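Local atomic coordinates of binding domain (Hc) of Paraclostridial Mosquitocidal Protein 1 (Paraclostridium bifermentans, PDB entry 6HOX), a protein that forms the receptor-binding part of a botulinum-like neurotoxin that specifically targets Anopheles mosquitoes, and probably directs the toxin to host nerve cells. Residues Gly254-Tyr259 / Asp326-Lys331; Ile266-Leu271 / Asn434-Ser439; Trp94-Arg99 / Ser162-Arg167. One frame throughout, in Å; residues are numbered along the deposited sequence.

Following the chain from the N terminus, contact 3 comes first: residues 162-167 return to 94-99, closing a loop of 62 residues within the jelly-roll half. It is complete before the other two begin. Contacts 1 and 2 belong to the beta-trefoil half and cross, since their segments alternate in the order 254-259, 266-271, 326-331, 434-439. Contact 1 joins two loops leading toward strands 263-267 and 333-339; contact 2 brings the chain's last strand back to 263-267. Leu257 packs against Phe437 where contacts 1 and 2 meet. Contact 1 also reaches contact 3, through Glu255 at Trp166, and so bridges the two halves.

Contact 1: residues Gly254-Tyr259 / Asp326-Lys331; sequences GEPLEY and DKYVRK
A lone beta bridge between two loops, with Glu258 facing Tyr328, ties residues 254-259 to 326-331. Val329 N gives its hydrogen to Leu257 O at 2.9 Å, almost straight at 174° but arriving from above the carbonyl plane. The second bond runs the other way, from Tyr259 N to Lys327 O at 2.8 Å, and that same oxygen also receives a CA-H...O contact from Glu258. Val329 points toward 254-259 and touches both Leu257 and Tyr259. Its CG2 sits over the centre of the Tyr259 ring, 3.7 Å from the centroid and 4° off the normal, a well-centred CH-pi contact. The CB of Val329 lies 3.9 Å from Leu257 CD2. These two loops lead into strands 263-267 and 333-339 of the beta-trefoil that makes up the C-terminal half, and Leu257 and Val329 both rest on Leu372 of strand 369-373. The hydroxyl of Tyr259 is held beyond the contact by Asp333 and Asn321. Farther out, Pro256 and Tyr328 run side by side, CB of the proline 3.5 Å from CD1 of the ring, while Lys327 CG lies over the ring centre of Tyr328. From there the chain stays extended, which brings Lys327 NZ 3.1 Å from Glu258 OE2, a salt bridge whose hydrogen bond is weak. Asp326 ties its own loop together: Arg330 grips the carboxylate end-on, NH2 on OD2 at 2.7 Å and NH1 on OD1, while Tyr328 N reaches OD1 from the opposite face of the carboxylate and closes an Asx turn.

Contact 2: residues Ile266-Leu271 / Asn434-Ser439; sequences INQAIL and NWYFVS
Asn434 meets Gln268 twice. Its backbone O accepts from Gln268 N at 3.0 Å, and its side-chain ND2 donates to Gln268 OE1 at 2.9 Å. The two amides lie alongside each other with planes 85° apart, and the hydrogen leaves in the plane of Asn434 but arrives above that of Gln268. Trp435 comes next, in a non-hydrogen-bonded pair with Asn267. The Asn267 amide stands upright on the Trp435 indole, 87° between planes, with Asn267 ND2 3.2 Å from Trp435 CZ2 and CB also over the six-membered ring. That ND2 is bonded to Lys432 O, while Asn267 OD1 accepts from Ala269 N in an Asx turn, at the head of the type I turn that runs to Ile270. Tyr436 forms the antiparallel hydrogen-bonded pair with Ile266: Tyr436 N to Ile266 O is 2.9 Å and practically straight at 177°, and Ile266 N returns a bond to Tyr436 O at 3.0 Å. Gln268, with CG anti to its own N and the chain extended beyond, brings NE2 to Tyr436 OH at 2.8 Å; its amide thus links Asn434 to Tyr436. Leu271 CD2 rests obliquely on the tyrosine ring. At Val438, CG2 presses on Ile266 CD1 at 3.4 Å, tighter than usual for two methyls. Strand 435-438 pairs with 263-267 within the beta-trefoil, with Ile398 of strand 394-398 against Trp435 and Asn267, Phe252 edge-to-face with Tyr436, and Thr431 of helix 427-432 beside Gln268.

Contact 3: residues Trp94-Arg99 / Ser162-Arg167; sequences WIRVPR and SSNIWR
Arg96 lies across the face of the Trp166 indole, its CB 3.8 Å from the centroid of the six-membered ring and its CD 3.6 Å from NE1. The pair belongs to the lectin-like jelly roll of the N-terminal half, on strand 89-96 beside the start of strand 167-174. Those strands are joined here by an antiparallel hydrogen-bonded pair: Ile95 N to Arg167 O is 2.9 Å, and Arg167 N answers to Ile95 O. Trp94 CB lies 3.7 Å from CZ3 of the same Trp166 ring. With CG anti to the backbone N (chi1 -167°) and the chain straight from there to NE, Arg96 crosses the indole and donates from NE to Asn164 O at 2.8 Å, from above the carbonyl plane. The guanidinium then makes a cation-pi contact with Trp253, and Trp166 NE1 is hydrogen-bonded to Glu255 of the trefoil half. Asn164 has its own tie beyond the contact, ND2 to Asp441, while its backbone N is bonded to Val97 O. Past it, Arg99 CA points its hydrogen at Ser162 O. Ser163 OG accepts from Ile165 N in an ST turn and is also hydrogen-bonded to Tyr160 O. One water bridges the two backbones, accepting from Val97 N at 2.9 Å and lying 2.7 Å from Ile165 O, to which it donates.

Contact 1: residues Gly254-Tyr259 / Asp326-Lys331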
loop_
_atom_site.group_PDB
_atom_site.type_symbol
_atom_site.label_atom_id
_atom_site.label_comp_id
_atom_site.label_asym_id
_atom_site.label_seq_id
_atom_site.Cartn_x
_atom_site.Cartn_y
_atom_site.Cartn_z
ATOM N N GLY A 254 -3.267 -0.811 -1.760
ATOM C CA GLY A 254 -2.956 0.427 -2.489
ATOM C C GLY A 254 -3.169 0.337 -4.000
ATOM O O GLY A 254 -2.756 1.261 -4.736
ATOM N N GLU A 255 -3.824 -0.745 -4.449
ATOM C CA GLU A 255 -4.180 -0.974 -5.851
ATOM C C GLU A 255 -5.607 -0.500 -6.104
ATOM O O GLU A 255 -6.373 -0.282 -5.174
ATOM C CB GLU A 255 -3.944 -2.440 -6.207
ATOM C CG GLU A 255 -2.514 -2.849 -5.891
ATOM C CD GLU A 255 -1.999 -4.045 -6.667
ATOM O OE1 GLU A 255 -2.813 -4.901 -7.051
ATOM O OE2 GLU A 255 -0.779 -4.117 -6.866
ATOM N N PRO A 256 -5.975 -0.199 -7.366
ATOM C CA PRO A 256 -7.306 0.334 -7.652
ATOM C C PRO A 256 -8.415 -0.606 -7.151
ATOM O O PRO A 256 -8.318 -1.817 -7.307
ATOM C CB PRO A 256 -7.305 0.483 -9.174
ATOM C CG PRO A 256 -5.838 0.654 -9.518
ATOM C CD PRO A 256 -5.121 -0.278 -8.563
ATOM N N LEU A 257 -9.439 -0.026 -6.510
ATOM C CA LEU A 257 -10.577 -0.774 -6.010
ATOM C C LEU A 257 -11.426 -1.188 -7.222
ATOM O O LEU A 257 -11.611 -0.399 -8.134
ATOM C CB LEU A 257 -11.355 0.111 -5.034
ATOM C CG LEU A 257 -12.491 -0.573 -4.268
ATOM C CD1 LEU A 257 -11.950 -1.634 -3.318
ATOM C CD2 LEU A 257 -13.310 0.452 -3.496
ATOM N N GLU A 258 -11.924 -2.421 -7.250
ATOM C CA GLU A 258 -12.647 -2.902 -8.449
ATOM C C GLU A 258 -14.063 -3.371 -8.120
ATOM O O GLU A 258 -14.331 -3.837 -7.023
ATOM C CB GLU A 258 -11.935 -4.081 -9.107
ATOM C CG GLU A 258 -10.520 -3.767 -9.569
ATOM C CD GLU A 258 -9.831 -4.955 -10.222
ATOM O OE1 GLU A 258 -10.551 -5.853 -10.747
ATOM O OE2 GLU A 258 -8.580 -4.980 -10.213
ATOM N N TYR A 259 -14.915 -3.318 -9.149
ATOM C CA TYR A 259 -16.229 -3.912 -9.143
ATOM C C TYR A 259 -16.123 -5.399 -9.475
ATOM O O TYR A 259 -15.220 -5.824 -10.182
ATOM C CB TYR A 259 -17.145 -3.244 -10.171
ATOM C CG TYR A 259 -17.560 -1.842 -9.826
ATOM C CD1 TYR A 259 -18.381 -1.615 -8.740
ATOM C CD2 TYR A 259 -17.151 -0.747 -10.583
ATOM C CE1 TYR A 259 -18.786 -0.338 -8.394
ATOM C CE2 TYR A 259 -17.539 0.542 -10.239
ATOM C CZ TYR A 259 -18.366 0.742 -9.143
ATOM O OH TYR A 259 -18.821 1.982 -8.799
ATOM N N ASP A 326 -16.219 1.227 -16.149
ATOM C CA ASP A 326 -15.151 0.255 -16.303
ATOM C C ASP A 326 -15.096 -0.559 -15.005
ATOM O O ASP A 326 -16.036 -0.541 -14.210
ATOM C CB ASP A 326 -13.839 0.955 -16.663
ATOM C CG ASP A 326 -13.384 1.980 -15.652
ATOM O OD1 ASP A 326 -13.890 1.945 -14.525
ATOM O OD2 ASP A 326 -12.548 2.825 -16.013
ATOM N N LYS A 327 -13.991 -1.257 -14.765
ATOM C CA LYS A 327 -13.923 -2.159 -13.645
ATOM C C LYS A 327 -13.622 -1.408 -12.341
ATOM O O LYS A 327 -13.680 -2.011 -11.267
ATOM C CB LYS A 327 -12.869 -3.242 -13.892
ATOM C CG LYS A 327 -11.422 -2.832 -13.697
ATOM C CD LYS A 327 -10.489 -4.015 -13.739
ATOM C CE LYS A 327 -9.064 -3.657 -13.368
ATOM N NZ LYS A 327 -8.227 -4.878 -13.241
ATOM N N TYR A 328 -13.328 -0.109 -12.422
ATOM C CA TYR A 328 -12.784 0.613 -11.275
ATOM C C TYR A 328 -13.887 1.327 -10.513
ATOM O O TYR A 328 -14.770 1.882 -11.129
ATOM C CB TYR A 328 -11.740 1.629 -11.715
ATOM C CG TYR A 328 -10.569 0.979 -12.391
ATOM C CD1 TYR A 328 -9.718 0.156 -11.681
ATOM C CD2 TYR A 328 -10.343 1.144 -13.742
ATOM C CE1 TYR A 328 -8.630 -0.441 -12.286
ATOM C CE2 TYR A 328 -9.269 0.544 -14.368
ATOM C CZ TYR A 328 -8.408 -0.249 -13.635
ATOM O OH TYR A 328 -7.340 -0.858 -14.231
ATOM N N VAL A 329 -13.763 1.323 -9.179
ATOM C CA VAL A 329 -14.648 2.048 -8.299
ATOM C C VAL A 329 -14.065 3.438 -8.114
ATOM O O VAL A 329 -12.903 3.577 -7.791
ATOM C CB VAL A 329 -14.832 1.349 -6.942
ATOM C CG1 VAL A 329 -15.885 2.055 -6.095
ATOM C CG2 VAL A 329 -15.167 -0.115 -7.121
ATOM N N ARG A 330 -14.901 4.454 -8.342
ATOM C CA ARG A 330 -14.516 5.830 -8.152
ATOM C C ARG A 330 -15.319 6.456 -7.015
ATOM O O ARG A 330 -16.464 6.079 -6.728
ATOM C CB ARG A 330 -14.685 6.614 -9.456
ATOM C CG ARG A 330 -13.704 6.181 -10.540
ATOM C CD ARG A 330 -13.963 6.876 -11.856
ATOM N NE ARG A 330 -13.024 6.443 -12.892
ATOM C CZ ARG A 330 -13.071 5.290 -13.549
ATOM N NH1 ARG A 330 -14.077 4.446 -13.385
ATOM N NH2 ARG A 330 -12.076 4.969 -14.357
ATOM N N LYS A 331 -14.657 7.413 -6.371
ATOM C CA LYS A 331 -15.184 8.275 -5.349
ATOM C C LYS A 331 -16.561 8.800 -5.773
ATOM O O LYS A 331 -16.683 9.347 -6.844
ATOM C CB LYS A 331 -14.178 9.423 -5.189
ATOM C CG LYS A 331 -14.481 10.411 -4.090
ATOM C CD LYS A 331 -13.713 11.711 -4.213
ATOM C CE LYS A 331 -12.217 11.544 -4.271
ATOM N NZ LYS A 331 -11.543 12.857 -4.136
#

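Contact 2: residues Ile266-Leu271 / Asn434-Ser439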
loop_
_atom_site.group_PDB
_atom_site.type_symbol
_atom_site.label_atom_id
_atom_site.label_comp_id
_atom_site.label_asym_id
_atom_site.label_seq_id
_atom_site.Cartn_x
_atom_site.Cartn_y
_atom_site.Cartn_z
ATOM N N ILE A 266 -13.169 -5.079 5.879
ATOM C CA ILE A 266 -12.563 -4.873 7.189
ATOM C C ILE A 266 -12.788 -3.434 7.662
ATOM O O ILE A 266 -12.666 -2.471 6.904
ATOM C CB ILE A 266 -11.060 -5.197 7.120
ATOM C CG1 ILE A 266 -10.835 -6.684 6.840
ATOM C CG2 ILE A 266 -10.350 -4.722 8.377
ATOM C CD1 ILE A 266 -9.416 -7.035 6.455
ATOM N N ASN A 267 -13.064 -3.305 8.958
ATOM C CA ASN A 267 -13.181 -2.027 9.609
ATOM C C ASN A 267 -11.819 -1.650 10.179
ATOM O O ASN A 267 -11.169 -2.476 10.803
ATOM C CB ASN A 267 -14.213 -2.035 10.734
ATOM C CG ASN A 267 -14.476 -0.640 11.252
ATOM O OD1 ASN A 267 -13.756 -0.145 12.113
ATOM N ND2 ASN A 267 -15.494 0.010 10.719
ATOM N N GLN A 268 -11.418 -0.391 9.970
ATOM C CA GLN A 268 -10.078 0.044 10.326
ATOM C C GLN A 268 -9.837 -0.139 11.829
ATOM O O GLN A 268 -8.715 -0.376 12.235
ATOM C CB GLN A 268 -9.833 1.484 9.887
ATOM C CG GLN A 268 -8.429 1.979 10.209
ATOM C CD GLN A 268 -8.236 3.376 9.694
ATOM O OE1 GLN A 268 -8.842 4.324 10.190
ATOM N NE2 GLN A 268 -7.465 3.497 8.624
ATOM N N ALA A 269 -10.889 -0.054 12.647
ATOM C CA ALA A 269 -10.739 -0.094 14.093
ATOM C C ALA A 269 -10.394 -1.510 14.577
ATOM O O ALA A 269 -9.846 -1.635 15.636
ATOM C CB ALA A 269 -11.981 0.451 14.774
ATOM N N ILE A 270 -10.700 -2.555 13.795
ATOM C CA ILE A 270 -10.421 -3.949 14.172
ATOM C C ILE A 270 -9.928 -4.690 12.940
ATOM O O ILE A 270 -10.700 -5.377 12.277
ATOM C CB ILE A 270 -11.666 -4.656 14.748
ATOM C CG1 ILE A 270 -12.299 -3.858 15.883
ATOM C CG2 ILE A 270 -11.351 -6.073 15.196
ATOM C CD1 ILE A 270 -13.391 -2.942 15.403
ATOM N N LEU A 271 -8.631 -4.561 12.660
ATOM C CA LEU A 271 -8.060 -5.067 11.415
ATOM C C LEU A 271 -8.204 -6.589 11.314
ATOM O O LEU A 271 -8.500 -7.102 10.246
ATOM C CB LEU A 271 -6.593 -4.646 11.347
ATOM C CG LEU A 271 -6.380 -3.149 11.145
ATOM C CD1 LEU A 271 -4.914 -2.795 11.337
ATOM C CD2 LEU A 271 -6.874 -2.724 9.771
ATOM N N ASN A 434 -13.895 4.138 8.680
ATOM C CA ASN A 434 -13.004 3.821 7.562
ATOM C C ASN A 434 -13.057 2.322 7.300
ATOM O O ASN A 434 -12.932 1.533 8.222
ATOM C CB ASN A 434 -11.565 4.246 7.841
ATOM C CG ASN A 434 -11.381 5.746 7.867
ATOM O OD1 ASN A 434 -12.033 6.470 7.123
ATOM N ND2 ASN A 434 -10.445 6.211 8.676
ATOM N N TRP A 435 -13.247 1.967 6.026
ATOM C CA TRP A 435 -13.436 0.618 5.572
ATOM C C TRP A 435 -12.374 0.271 4.527
ATOM O O TRP A 435 -12.063 1.096 3.666
ATOM C CB TRP A 435 -14.843 0.473 4.994
ATOM C CG TRP A 435 -15.900 0.565 6.052
ATOM C CD1 TRP A 435 -16.598 1.674 6.418
ATOM C CD2 TRP A 435 -16.330 -0.489 6.931
ATOM N NE1 TRP A 435 -17.461 1.374 7.437
ATOM C CE2 TRP A 435 -17.316 0.059 7.780
ATOM C CE3 TRP A 435 -15.983 -1.841 7.084
ATOM C CZ2 TRP A 435 -17.969 -0.698 8.754
ATOM C CZ3 TRP A 435 -16.634 -2.591 8.041
ATOM C CH2 TRP A 435 -17.606 -2.024 8.872
ATOM N N TYR A 436 -11.852 -0.958 4.628
ATOM C CA TYR A 436 -10.915 -1.522 3.684
ATOM C C TYR A 436 -11.539 -2.710 2.954
ATOM O O TYR A 436 -12.320 -3.499 3.533
ATOM C CB TYR A 436 -9.654 -2.054 4.370
ATOM C CG TYR A 436 -8.761 -1.052 5.045
ATOM C CD1 TYR A 436 -7.838 -0.293 4.339
ATOM C CD2 TYR A 436 -8.755 -0.947 6.424
ATOM C CE1 TYR A 436 -6.958 0.566 4.979
ATOM C CE2 TYR A 436 -7.915 -0.057 7.073
ATOM C CZ TYR A 436 -7.005 0.695 6.354
ATOM O OH TYR A 436 -6.180 1.556 7.031
ATOM N N PHE A 437 -11.110 -2.889 1.699
ATOM C CA PHE A 437 -11.377 -4.088 0.939
ATOM C C PHE A 437 -10.044 -4.782 0.614
ATOM O O PHE A 437 -9.150 -4.161 0.051
ATOM C CB PHE A 437 -12.177 -3.722 -0.310
ATOM C CG PHE A 437 -13.545 -3.179 -0.013
ATOM C CD1 PHE A 437 -14.605 -4.032 0.236
ATOM C CD2 PHE A 437 -13.760 -1.807 0.077
ATOM C CE1 PHE A 437 -15.862 -3.519 0.542
ATOM C CE2 PHE A 437 -15.020 -1.299 0.363
ATOM C CZ PHE A 437 -16.073 -2.156 0.579
ATOM N N VAL A 438 -9.937 -6.073 0.969
ATOM C CA VAL A 438 -8.721 -6.881 0.823
ATOM C C VAL A 438 -9.009 -8.073 -0.094
ATOM O O VAL A 438 -9.969 -8.793 0.131
ATOM C CB VAL A 438 -8.219 -7.434 2.175
ATOM C CG1 VAL A 438 -6.823 -8.035 2.036
ATOM C CG2 VAL A 438 -8.227 -6.405 3.282
ATOM N N SER A 439 -8.089 -8.330 -1.023
ATOM C CA SER A 439 -8.040 -9.498 -1.891
ATOM C C SER A 439 -6.802 -10.315 -1.507
ATOM O O SER A 439 -5.799 -9.743 -1.050
ATOM C CB SER A 439 -7.977 -9.076 -3.343
ATOM O OG SER A 439 -7.000 -8.035 -3.519
#

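Contact 3: residues Trp94-Arg99 / Ser162-Arg167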
loop_
_atom_site.group_PDB
_atom_site.type_symbol
_atom_site.label_atom_id
_atom_site.label_comp_id
_atom_site.label_asym_id
_atom_site.label_seq_id
_atom_site.Cartn_x
_atom_site.Cartn_y
_atom_site.Cartn_z
ATOM N N TRP A 94 8.074 3.287 -6.064
ATOM C CA TRP A 94 7.045 2.493 -5.429
ATOM C C TRP A 94 7.608 1.096 -5.205
ATOM O O TRP A 94 8.203 0.524 -6.128
ATOM C CB TRP A 94 5.794 2.443 -6.299
ATOM C CG TRP A 94 4.956 3.677 -6.221
ATOM C CD1 TRP A 94 4.875 4.687 -7.135
ATOM C CD2 TRP A 94 4.057 4.027 -5.154
ATOM N NE1 TRP A 94 3.975 5.631 -6.721
ATOM C CE2 TRP A 94 3.450 5.249 -5.514
ATOM C CE3 TRP A 94 3.686 3.414 -3.948
ATOM C CZ2 TRP A 94 2.523 5.882 -4.687
ATOM C CZ3 TRP A 94 2.749 4.031 -3.146
ATOM C CH2 TRP A 94 2.176 5.247 -3.516
ATOM N N ILE A 95 7.398 0.567 -3.998
ATOM C CA ILE A 95 7.830 -0.756 -3.634
ATOM C C ILE A 95 6.696 -1.482 -2.909
ATOM O O ILE A 95 5.949 -0.890 -2.116
ATOM C CB ILE A 95 9.118 -0.713 -2.787
ATOM C CG1 ILE A 95 9.838 -2.064 -2.836
ATOM C CG2 ILE A 95 8.850 -0.256 -1.364
ATOM C CD1 ILE A 95 11.179 -2.072 -2.116
ATOM N N ARG A 96 6.568 -2.773 -3.205
ATOM C CA ARG A 96 5.701 -3.653 -2.470
ATOM C C ARG A 96 6.522 -4.875 -2.063
ATOM O O ARG A 96 6.920 -5.668 -2.921
ATOM C CB ARG A 96 4.479 -4.035 -3.309
ATOM C CG ARG A 96 3.364 -4.710 -2.521
ATOM C CD ARG A 96 2.195 -5.069 -3.408
ATOM N NE ARG A 96 1.149 -5.813 -2.716
ATOM C CZ ARG A 96 0.082 -6.338 -3.312
ATOM N NH1 ARG A 96 -0.003 -6.349 -4.630
ATOM N NH2 ARG A 96 -0.890 -6.874 -2.597
ATOM N N VAL A 97 6.804 -4.961 -0.765
ATOM C CA VAL A 97 7.559 -6.016 -0.147
ATOM C C VAL A 97 6.620 -6.941 0.605
ATOM O O VAL A 97 5.811 -6.460 1.399
ATOM C CB VAL A 97 8.596 -5.434 0.823
ATOM C CG1 VAL A 97 9.407 -6.525 1.505
ATOM C CG2 VAL A 97 9.490 -4.409 0.133
ATOM N N PRO A 98 6.729 -8.285 0.441
ATOM C CA PRO A 98 5.815 -9.217 1.106
ATOM C C PRO A 98 5.795 -9.016 2.627
ATOM O O PRO A 98 6.796 -8.623 3.218
ATOM C CB PRO A 98 6.365 -10.600 0.724
ATOM C CG PRO A 98 7.013 -10.336 -0.617
ATOM C CD PRO A 98 7.691 -8.992 -0.422
ATOM N N ARG A 99 4.643 -9.291 3.230
ATOM C CA ARG A 99 4.470 -9.192 4.656
ATOM C C ARG A 99 5.411 -10.168 5.356
ATOM O O ARG A 99 5.488 -11.348 5.022
ATOM C CB ARG A 99 3.048 -9.518 5.112
ATOM C CG ARG A 99 2.771 -9.012 6.519
ATOM C CD ARG A 99 1.889 -9.958 7.289
ATOM N NE ARG A 99 2.573 -11.212 7.541
ATOM C CZ ARG A 99 2.115 -12.393 7.171
ATOM N NH1 ARG A 99 0.916 -12.491 6.629
ATOM N NH2 ARG A 99 2.858 -13.471 7.343
ATOM N N SER A 162 7.828 -4.293 5.195
ATOM C CA SER A 162 7.487 -5.681 4.957
ATOM C C SER A 162 6.052 -5.955 5.424
ATOM O O SER A 162 5.832 -6.667 6.405
ATOM C CB SER A 162 8.490 -6.603 5.610
ATOM O OG SER A 162 9.757 -6.416 5.004
ATOM N N SER A 163 5.101 -5.379 4.681
ATOM C CA SER A 163 3.684 -5.313 5.018
ATOM C C SER A 163 2.802 -5.844 3.877
ATOM O O SER A 163 1.582 -6.034 4.074
ATOM C CB SER A 163 3.321 -3.889 5.282
ATOM O OG SER A 163 3.525 -3.119 4.113
ATOM N N ASN A 164 3.396 -5.983 2.683
ATOM C CA ASN A 164 2.714 -6.282 1.419
ATOM C C ASN A 164 1.839 -5.120 0.934
ATOM O O ASN A 164 1.045 -5.301 -0.012
ATOM C CB ASN A 164 1.856 -7.542 1.482
ATOM C CG ASN A 164 1.695 -8.197 0.127
ATOM O OD1 ASN A 164 2.628 -8.195 -0.670
ATOM N ND2 ASN A 164 0.521 -8.751 -0.142
ATOM N N ILE A 165 2.013 -3.931 1.519
ATOM C CA ILE A 165 1.297 -2.718 1.114
ATOM C C ILE A 165 2.240 -1.855 0.268
ATOM O O ILE A 165 3.398 -1.695 0.599
ATOM C CB ILE A 165 0.758 -1.958 2.344
ATOM C CG1 ILE A 165 -0.178 -2.822 3.185
ATOM C CG2 ILE A 165 0.072 -0.659 1.931
ATOM C CD1 ILE A 165 -0.383 -2.318 4.585
ATOM N N TRP A 166 1.722 -1.284 -0.823
ATOM C CA TRP A 166 2.498 -0.345 -1.678
ATOM C C TRP A 166 2.969 0.867 -0.863
ATOM O O TRP A 166 2.144 1.579 -0.294
ATOM C CB TRP A 166 1.665 0.112 -2.878
ATOM C CG TRP A 166 1.628 -0.882 -3.998
ATOM C CD1 TRP A 166 0.599 -1.704 -4.355
ATOM C CD2 TRP A 166 2.683 -1.125 -4.946
ATOM N NE1 TRP A 166 0.944 -2.440 -5.455
ATOM C CE2 TRP A 166 2.214 -2.102 -5.844
ATOM C CE3 TRP A 166 3.969 -0.600 -5.127
ATOM C CZ2 TRP A 166 2.993 -2.581 -6.894
ATOM C CZ3 TRP A 166 4.740 -1.073 -6.171
ATOM C CH2 TRP A 166 4.258 -2.054 -7.040
ATOM N N ARG A 167 4.286 1.088 -0.844
ATOM C CA ARG A 167 4.922 2.216 -0.173
ATOM C C ARG A 167 5.715 3.036 -1.198
ATOM O O ARG A 167 6.384 2.475 -2.068
ATOM C CB ARG A 167 5.927 1.756 0.888
ATOM C CG ARG A 167 5.376 0.826 1.958
ATOM C CD ARG A 167 4.239 1.418 2.762
ATOM N NE ARG A 167 3.987 0.586 3.930
ATOM C CZ ARG A 167 2.846 0.505 4.616
ATOM N NH1 ARG A 167 1.791 1.251 4.308
ATOM N NH2 ARG A 167 2.792 -0.349 5.628
HETATM O O HOH W 1 5.849 -2.743 0.801
#